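Local atomic coordinates of CD180 antigen (Mus musculus, PDB entry 3T6Q), a protein that may cooperate with MD-1 and TLR4 in the B-cell innate response to bacterial lipopolysaccharide, leading to NF-kappa-B activation. Residues L430-H434 against S435-I439; V505-H509 against N510-S514. All blocks are in the same frame, centred on the assembly; numbering follows the deposited sequence.

Contact 1: L430-H434 against S435-I439; sequences LNLSH and SLLDI. With NAG (2-acetamido-2-deoxy-beta-D-glucopyranose), chain F.
Leu-432 and Leu-437 turn their CG atoms the same way, anti to the carbonyl carbon, and from the two limbs of a bend their CD1 methyls meet at 3.8 Å, the chains crossing obliquely. The bend is the exit from the strand of a leucine-rich repeat, LRR 15, where the chain leaves the concave face and turns toward the convex side, Leu-432 and Leu-437 facing the core. A type II beta turn from Leu-432 to Ser-435 makes it: Ser-435 N donates to Leu-432 O at 3.0 Å, the N-H fairly straight at 151° although it comes in well above the carbonyl plane. The side chain of Ser-435 also lies against this peptide, CB 3.3 Å from Leu-432 O, while its hydroxyl OG is hydrogen-bonded to Thr-410 O of the preceding repeat. From the following repeat, Asn-459 binds both limbs, its ND2 donating to Leu-432 O and its OD1 accepting from Leu-437 N. Leu-412 also packs against both leucines, and Phe-445 against Leu-432. At the more open apex, Leu-436 lays CG 3.7 Å from His-434 O, and the His-434 ring stacks with that of Phe-409. Before the turn, Asn-431 extends CG anti to its N (chi1 -172°) and closes an Asx turn, OD1 taking Ser-433 N at 3.0 Å in the plane of its carbonyl. The same amide is glycosylated: the Asx-turn bond holds OD1, and ND2 is joined covalently to C1 of the NAG at 1.4 Å.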
ATOM      1  N   LEU A 430       3.706 -48.385  14.352  1.00 15.33           N
ATOM      2  CA  LEU A 430       2.438 -48.470  15.088  1.00 17.45           C
ATOM      3  C   LEU A 430       2.445 -47.367  16.157  1.00 17.53           C
ATOM      4  O   LEU A 430       3.351 -47.343  17.016  1.00 17.05           O
ATOM      5  CB  LEU A 430       2.284 -49.866  15.728  1.00 14.94           C
ATOM      6  CG  LEU A 430       1.080 -50.154  16.616  1.00 18.36           C
ATOM      7  CD1 LEU A 430      -0.252 -49.864  15.899  1.00 16.87           C
ATOM      8  CD2 LEU A 430       1.109 -51.612  17.079  1.00 20.58           C
ATOM      9  N   ASN A 431       1.477 -46.441  16.083  1.00 14.92           N
ATOM     10  CA  ASN A 431       1.449 -45.342  17.038  1.00 14.17           C
ATOM     11  C   ASN A 431       0.213 -45.549  17.918  1.00 15.05           C
ATOM     12  O   ASN A 431      -0.924 -45.454  17.434  1.00 15.40           O
ATOM     13  CB  ASN A 431       1.443 -43.955  16.337  1.00 13.48           C
ATOM     14  CG  ASN A 431       1.598 -42.795  17.321  1.00 14.60           C
ATOM     15  OD1 ASN A 431       1.400 -42.960  18.507  1.00 16.30           O
ATOM     16  ND2 ASN A 431       1.933 -41.621  16.830  1.00 17.28           N
ATOM     17  N   LEU A 432       0.464 -45.798  19.204  1.00 16.86           N
ATOM     18  CA  LEU A 432      -0.586 -46.029  20.212  1.00 15.45           C
ATOM     19  C   LEU A 432      -0.503 -45.019  21.353  1.00 15.55           C
ATOM     20  O   LEU A 432      -0.908 -45.312  22.498  1.00 16.48           O
ATOM     21  CB  LEU A 432      -0.452 -47.454  20.805  1.00 16.42           C
ATOM     22  CG  LEU A 432      -0.594 -48.597  19.748  1.00 17.78           C
ATOM     23  CD1 LEU A 432      -0.334 -49.985  20.300  1.00 21.29           C
ATOM     24  CD2 LEU A 432      -1.989 -48.579  19.126  1.00 20.33           C
ATOM     25  N   SER A 433       0.060 -43.867  21.048  1.00 14.90           N
ATOM     26  CA  SER A 433       0.212 -42.791  22.021  1.00 17.45           C
ATOM     27  C   SER A 433      -1.152 -42.527  22.672  1.00 17.67           C
ATOM     28  O   SER A 433      -2.138 -42.324  21.973  1.00 20.24           O
ATOM     29  CB  SER A 433       0.704 -41.549  21.303  1.00 17.51           C
ATOM     30  OG  SER A 433       0.883 -40.499  22.226  1.00 21.41           O
ATOM     31  N   HIS A 434      -1.209 -42.510  24.008  1.00 17.65           N
ATOM     32  CA  HIS A 434      -2.498 -42.267  24.740  1.00 20.59           C
ATOM     33  C   HIS A 434      -3.672 -43.155  24.404  1.00 22.27           C
ATOM     34  O   HIS A 434      -4.810 -42.772  24.620  1.00 25.67           O
ATOM     35  CB  HIS A 434      -2.866 -40.774  24.642  1.00 20.93           C
ATOM     36  CG  HIS A 434      -1.782 -39.883  25.151  1.00 22.88           C
ATOM     37  ND1 HIS A 434      -1.821 -39.313  26.388  1.00 31.82           N
ATOM     38  CD2 HIS A 434      -0.602 -39.480  24.572  1.00 25.19           C
ATOM     39  CE1 HIS A 434      -0.713 -38.582  26.572  1.00 23.54           C
ATOM     40  NE2 HIS A 434       0.036 -38.680  25.462  1.00 28.64           N
ATOM     41  N   SER A 435      -3.435 -44.382  23.919  1.00 20.62           N
ATOM     42  CA  SER A 435      -4.525 -45.306  23.603  1.00 20.33           C
ATOM     43  C   SER A 435      -5.014 -45.985  24.914  1.00 23.06           C
ATOM     44  O   SER A 435      -6.039 -46.649  24.946  1.00 21.87           O
ATOM     45  CB  SER A 435      -4.050 -46.357  22.581  1.00 21.89           C
ATOM     46  OG  SER A 435      -3.873 -45.757  21.280  1.00 22.48           O
ATOM     47  N   LEU A 436      -4.215 -45.835  25.973  1.00 28.20           N
ATOM     48  CA  LEU A 436      -4.520 -46.324  27.331  1.00 30.55           C
ATOM     49  C   LEU A 436      -4.635 -47.833  27.386  1.00 33.02           C
ATOM     50  O   LEU A 436      -5.550 -48.346  28.006  1.00 31.53           O
ATOM     51  CB  LEU A 436      -5.780 -45.659  27.929  1.00 31.09           C
ATOM     52  CG  LEU A 436      -5.836 -44.136  27.892  1.00 36.20           C
ATOM     53  CD1 LEU A 436      -7.060 -43.589  28.625  1.00 33.19           C
ATOM     54  CD2 LEU A 436      -4.543 -43.517  28.413  1.00 37.65           C
ATOM     55  N   LEU A 437      -3.719 -48.538  26.716  1.00 30.04           N
ATOM     56  CA  LEU A 437      -3.685 -50.002  26.731  1.00 30.46           C
ATOM     57  C   LEU A 437      -2.876 -50.457  27.932  1.00 28.81           C
ATOM     58  O   LEU A 437      -2.046 -49.712  28.436  1.00 29.90           O
ATOM     59  CB  LEU A 437      -3.006 -50.553  25.472  1.00 28.83           C
ATOM     60  CG  LEU A 437      -3.820 -50.416  24.192  1.00 29.01           C
ATOM     61  CD1 LEU A 437      -2.836 -50.569  23.053  1.00 24.48           C
ATOM     62  CD2 LEU A 437      -4.916 -51.463  24.121  1.00 26.38           C
ATOM     63  N   ASP A 438      -3.111 -51.694  28.356  1.00 36.37           N
ATOM     64  CA  ASP A 438      -2.313 -52.297  29.422  1.00 34.08           C
ATOM     65  C   ASP A 438      -1.169 -53.040  28.725  1.00 25.91           C
ATOM     66  O   ASP A 438      -1.356 -54.076  28.078  1.00 29.90           O
ATOM     67  CB  ASP A 438      -3.165 -53.251  30.243  1.00 39.64           C
ATOM     68  CG  ASP A 438      -2.353 -54.057  31.263  1.00 40.45           C
ATOM     69  OD1 ASP A 438      -2.951 -54.954  31.875  1.00 54.24           O
ATOM     70  OD2 ASP A 438      -1.145 -53.817  31.465  1.00 36.71           O
ATOM     71  N   ILE A 439       0.018 -52.496  28.866  1.00 26.51           N
ATOM     72  CA  ILE A 439       1.144 -52.977  28.071  1.00 30.83           C
ATOM     73  C   ILE A 439       1.790 -54.186  28.735  1.00 34.29           C
ATOM     74  O   ILE A 439       2.844 -54.669  28.279  1.00 34.69           O
ATOM     75  CB  ILE A 439       2.182 -51.858  27.860  1.00 31.02           C
ATOM     76  CG1 ILE A 439       1.515 -50.602  27.292  1.00 36.42           C
ATOM     77  CG2 ILE A 439       3.282 -52.297  26.898  1.00 35.58           C
ATOM     78  CD1 ILE A 439       0.751 -50.882  26.003  1.00 29.23           C
TER
HETATM   79  C1  NAG F   1       2.215 -41.392  15.444  1.00 17.50           C
HETATM   80  C2  NAG F   1       2.032 -39.935  14.991  1.00 19.29           C
HETATM   81  C3  NAG F   1       2.504 -39.829  13.524  1.00 18.97           C
HETATM   82  C4  NAG F   1       3.944 -40.362  13.322  1.00 20.06           C
HETATM   83  C5  NAG F   1       4.084 -41.757  13.946  1.00 19.13           C
HETATM   84  C6  NAG F   1       5.529 -42.267  13.936  1.00 20.24           C
HETATM   85  C7  NAG F   1       0.197 -38.520  15.861  1.00 20.70           C
HETATM   86  C8  NAG F   1      -1.298 -38.234  15.895  1.00 16.63           C
HETATM   87  N2  NAG F   1       0.608 -39.546  15.123  1.00 17.93           N
HETATM   88  O3  NAG F   1       2.456 -38.453  13.118  1.00 17.46           O
HETATM   89  O4  NAG F   1       4.195 -40.572  11.922  1.00 21.96           O
HETATM   90  O5  NAG F   1       3.598 -41.772  15.288  1.00 18.49           O
HETATM   91  O6  NAG F   1       6.371 -41.334  14.586  1.00 21.57           O
HETATM   92  O7  NAG F   1       0.979 -37.814  16.493  1.00 21.66           O

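Contact 2: V505-H509 against N510-S514; sequences VDLSH and NRLTS
Leu-507 meets the second segment twice, through its carbonyl oxygen and its side chain, just past the strand that carries Val-505 and Asp-506. Val-505 joins the neighbouring strand by backbone hydrogen bonds to Tyr-527 and Asn-529. Asp-506 follows with an Asx turn: its OD1 accepts Ser-508 N at 3.0 Å, nearly along the C-O axis, and Ser-508 OG at 2.6 Å on the syn lone pair. Both donors of Ser-508 converge on OD1, which should restrain the rotation of the carboxylate. Leu-507 comes next, its CB 3.8 Å from Leu-512 CD1, the two side chains crossing at about a right angle; Ile-491 packs against both. Leu-507 O receives Asn-510 ND2 at 3.1 Å, the N-H angle being 156°. The donor stands high above the carbonyl plane, yet the oxygen lies close to the plane of the asparagine amide. Ser-508 leads into His-509, whose positive phi (56°) turns the chain; its ring stacks with Phe-485 while its CB rests 3.7 Å from Asn-510 N. With chi1 at -72°, Asn-510 turns its amide back inside the bend toward Leu-507 O. This buried amide is well satisfied, ND2 donating also to Leu-483 O and OD1 accepting from Cys-486 N and Leu-488 N of the preceding repeat. Asn-533 of the next repeat in turn donates to Leu-507 O and accepts from Leu-512 N. An inward asparagine two residues before a core leucine, bonded to backbone of the adjacent turn, is one rung of the asparagine ladder of the leucine-rich repeat solenoid, here in LRR 18.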
ATOM      1  N   VAL A 505      15.575 -45.463  22.358  1.00 20.18           N
ATOM      2  CA  VAL A 505      14.703 -45.787  23.492  1.00 18.19           C
ATOM      3  C   VAL A 505      14.440 -44.510  24.224  1.00 18.26           C
ATOM      4  O   VAL A 505      15.373 -43.901  24.765  1.00 20.49           O
ATOM      5  CB  VAL A 505      15.334 -46.844  24.416  1.00 18.84           C
ATOM      6  CG1 VAL A 505      14.338 -47.212  25.522  1.00 21.37           C
ATOM      7  CG2 VAL A 505      15.701 -48.089  23.563  1.00 21.79           C
ATOM      8  N   ASP A 506      13.185 -44.048  24.153  1.00 16.27           N
ATOM      9  CA  ASP A 506      12.807 -42.824  24.840  1.00 20.03           C
ATOM     10  C   ASP A 506      12.039 -43.215  26.129  1.00 19.64           C
ATOM     11  O   ASP A 506      10.919 -43.771  26.072  1.00 17.17           O
ATOM     12  CB  ASP A 506      11.951 -42.000  23.875  1.00 21.86           C
ATOM     13  CG  ASP A 506      11.567 -40.659  24.425  1.00 28.05           C
ATOM     14  OD1 ASP A 506      11.733 -40.364  25.630  1.00 22.02           O
ATOM     15  OD2 ASP A 506      11.091 -39.874  23.619  1.00 25.88           O
ATOM     16  N   LEU A 507      12.680 -42.970  27.286  1.00 18.78           N
ATOM     17  CA  LEU A 507      12.072 -43.240  28.559  1.00 17.76           C
ATOM     18  C   LEU A 507      11.876 -41.935  29.314  1.00 18.58           C
ATOM     19  O   LEU A 507      11.790 -41.968  30.527  1.00 21.06           O
ATOM     20  CB  LEU A 507      12.949 -44.178  29.429  1.00 18.83           C
ATOM     21  CG  LEU A 507      13.289 -45.535  28.788  1.00 21.98           C
ATOM     22  CD1 LEU A 507      14.352 -46.311  29.584  1.00 20.84           C
ATOM     23  CD2 LEU A 507      12.068 -46.404  28.637  1.00 21.71           C
ATOM     24  N   SER A 508      11.785 -40.810  28.599  1.00 19.48           N
ATOM     25  CA  SER A 508      11.768 -39.523  29.264  1.00 19.73           C
ATOM     26  C   SER A 508      10.416 -39.266  29.970  1.00 21.60           C
ATOM     27  O   SER A 508       9.430 -39.937  29.676  1.00 20.06           O
ATOM     28  CB  SER A 508      12.053 -38.412  28.261  1.00 18.68           C
ATOM     29  OG  SER A 508      11.101 -38.372  27.199  1.00 21.59           O
ATOM     30  N   HIS A 509      10.397 -38.315  30.915  1.00 20.60           N
ATOM     31  CA  HIS A 509       9.162 -37.944  31.637  1.00 23.45           C
ATOM     32  C   HIS A 509       8.504 -39.088  32.308  1.00 22.15           C
ATOM     33  O   HIS A 509       7.313 -39.347  32.090  1.00 21.93           O
ATOM     34  CB  HIS A 509       8.188 -37.196  30.730  1.00 22.34           C
ATOM     35  CG  HIS A 509       8.801 -35.971  30.113  1.00 21.49           C
ATOM     36  ND1 HIS A 509       8.751 -34.747  30.715  1.00 24.54           N
ATOM     37  CD2 HIS A 509       9.546 -35.807  28.942  1.00 21.34           C
ATOM     38  CE1 HIS A 509       9.414 -33.854  29.956  1.00 22.11           C
ATOM     39  NE2 HIS A 509       9.915 -34.508  28.877  1.00 26.82           N
ATOM     40  N   ASN A 510       9.297 -39.806  33.109  1.00 21.42           N
ATOM     41  CA  ASN A 510       8.803 -40.806  34.019  1.00 20.11           C
ATOM     42  C   ASN A 510       9.336 -40.532  35.454  1.00 18.34           C
ATOM     43  O   ASN A 510       9.739 -39.402  35.760  1.00 20.48           O
ATOM     44  CB  ASN A 510       9.121 -42.229  33.535  1.00 19.48           C
ATOM     45  CG  ASN A 510       8.271 -42.629  32.326  1.00 21.08           C
ATOM     46  OD1 ASN A 510       7.039 -42.723  32.405  1.00 19.53           O
ATOM     47  ND2 ASN A 510       8.926 -42.852  31.197  1.00 18.51           N
ATOM     48  N   ARG A 511       9.397 -41.563  36.283  1.00 19.55           N
ATOM     49  CA  ARG A 511      10.019 -41.389  37.613  1.00 23.52           C
ATOM     50  C   ARG A 511      11.122 -42.389  37.834  1.00 25.84           C
ATOM     51  O   ARG A 511      11.359 -42.845  38.953  1.00 24.40           O
ATOM     52  CB  ARG A 511       8.964 -41.543  38.724  1.00 23.74           C
ATOM     53  CG  ARG A 511       7.905 -40.456  38.778  1.00 28.41           C
ATOM     54  CD  ARG A 511       6.976 -40.723  39.976  1.00 30.47           C
ATOM     55  NE  ARG A 511       6.489 -42.116  39.946  1.00 32.41           N
ATOM     56  CZ  ARG A 511       5.541 -42.513  39.106  1.00 32.78           C
ATOM     57  NH1 ARG A 511       5.005 -41.588  38.332  1.00 28.90           N
ATOM     58  NH2 ARG A 511       5.123 -43.786  39.030  1.00 27.05           N
ATOM     59  N   LEU A 512      11.799 -42.749  36.757  1.00 23.96           N
ATOM     60  CA  LEU A 512      12.802 -43.805  36.848  1.00 23.86           C
ATOM     61  C   LEU A 512      14.022 -43.366  37.653  1.00 20.76           C
ATOM     62  O   LEU A 512      14.413 -42.171  37.632  1.00 17.88           O
ATOM     63  CB  LEU A 512      13.225 -44.213  35.444  1.00 20.25           C
ATOM     64  CG  LEU A 512      12.103 -44.809  34.592  1.00 20.24           C
ATOM     65  CD1 LEU A 512      12.627 -44.967  33.153  1.00 20.30           C
ATOM     66  CD2 LEU A 512      11.662 -46.150  35.199  1.00 18.60           C
ATOM     67  N   THR A 513      14.578 -44.334  38.388  1.00 19.77           N
ATOM     68  CA  THR A 513      15.830 -44.159  39.128  1.00 20.45           C
ATOM     69  C   THR A 513      16.911 -44.938  38.382  1.00 21.80           C
ATOM     70  O   THR A 513      16.623 -45.603  37.405  1.00 19.46           O
ATOM     71  CB  THR A 513      15.708 -44.558  40.619  1.00 18.86           C
ATOM     72  OG1 THR A 513      15.211 -45.912  40.731  1.00 19.24           O
ATOM     73  CG2 THR A 513      14.796 -43.555  41.368  1.00 19.55           C
ATOM     74  N   SER A 514      18.160 -44.845  38.816  1.00 22.86           N
ATOM     75  CA  SER A 514      19.263 -45.274  37.949  1.00 20.98           C
ATOM     76  C   SER A 514      19.242 -46.766  37.597  1.00 23.89           C
ATOM     77  O   SER A 514      19.752 -47.154  36.535  1.00 20.75           O
ATOM     78  CB  SER A 514      20.607 -44.916  38.595  1.00 24.25           C
ATOM     79  OG  SER A 514      20.749 -45.718  39.749  1.00 23.55           O
TER

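In the fold
Contacts 1 and 2 are equivalent bends in LRR 15 and LRR 18, their centres about 17 Å apart and their nearest atoms about 10 Å apart, so they do not touch. Both are largely buried, with a leucine pair on the core side and a stacked histidine at a more open apex. The chemistry differs at the ladder position: Ser-435 leaves closure of the turn to its backbone N, whereas Asn-510 binds through its amide. On the concave side both begin with an Asx turn, but Asn-431 carries a glycan, while Asp-506 has a carboxylate, probably charged, that is also met by a serine hydroxyl.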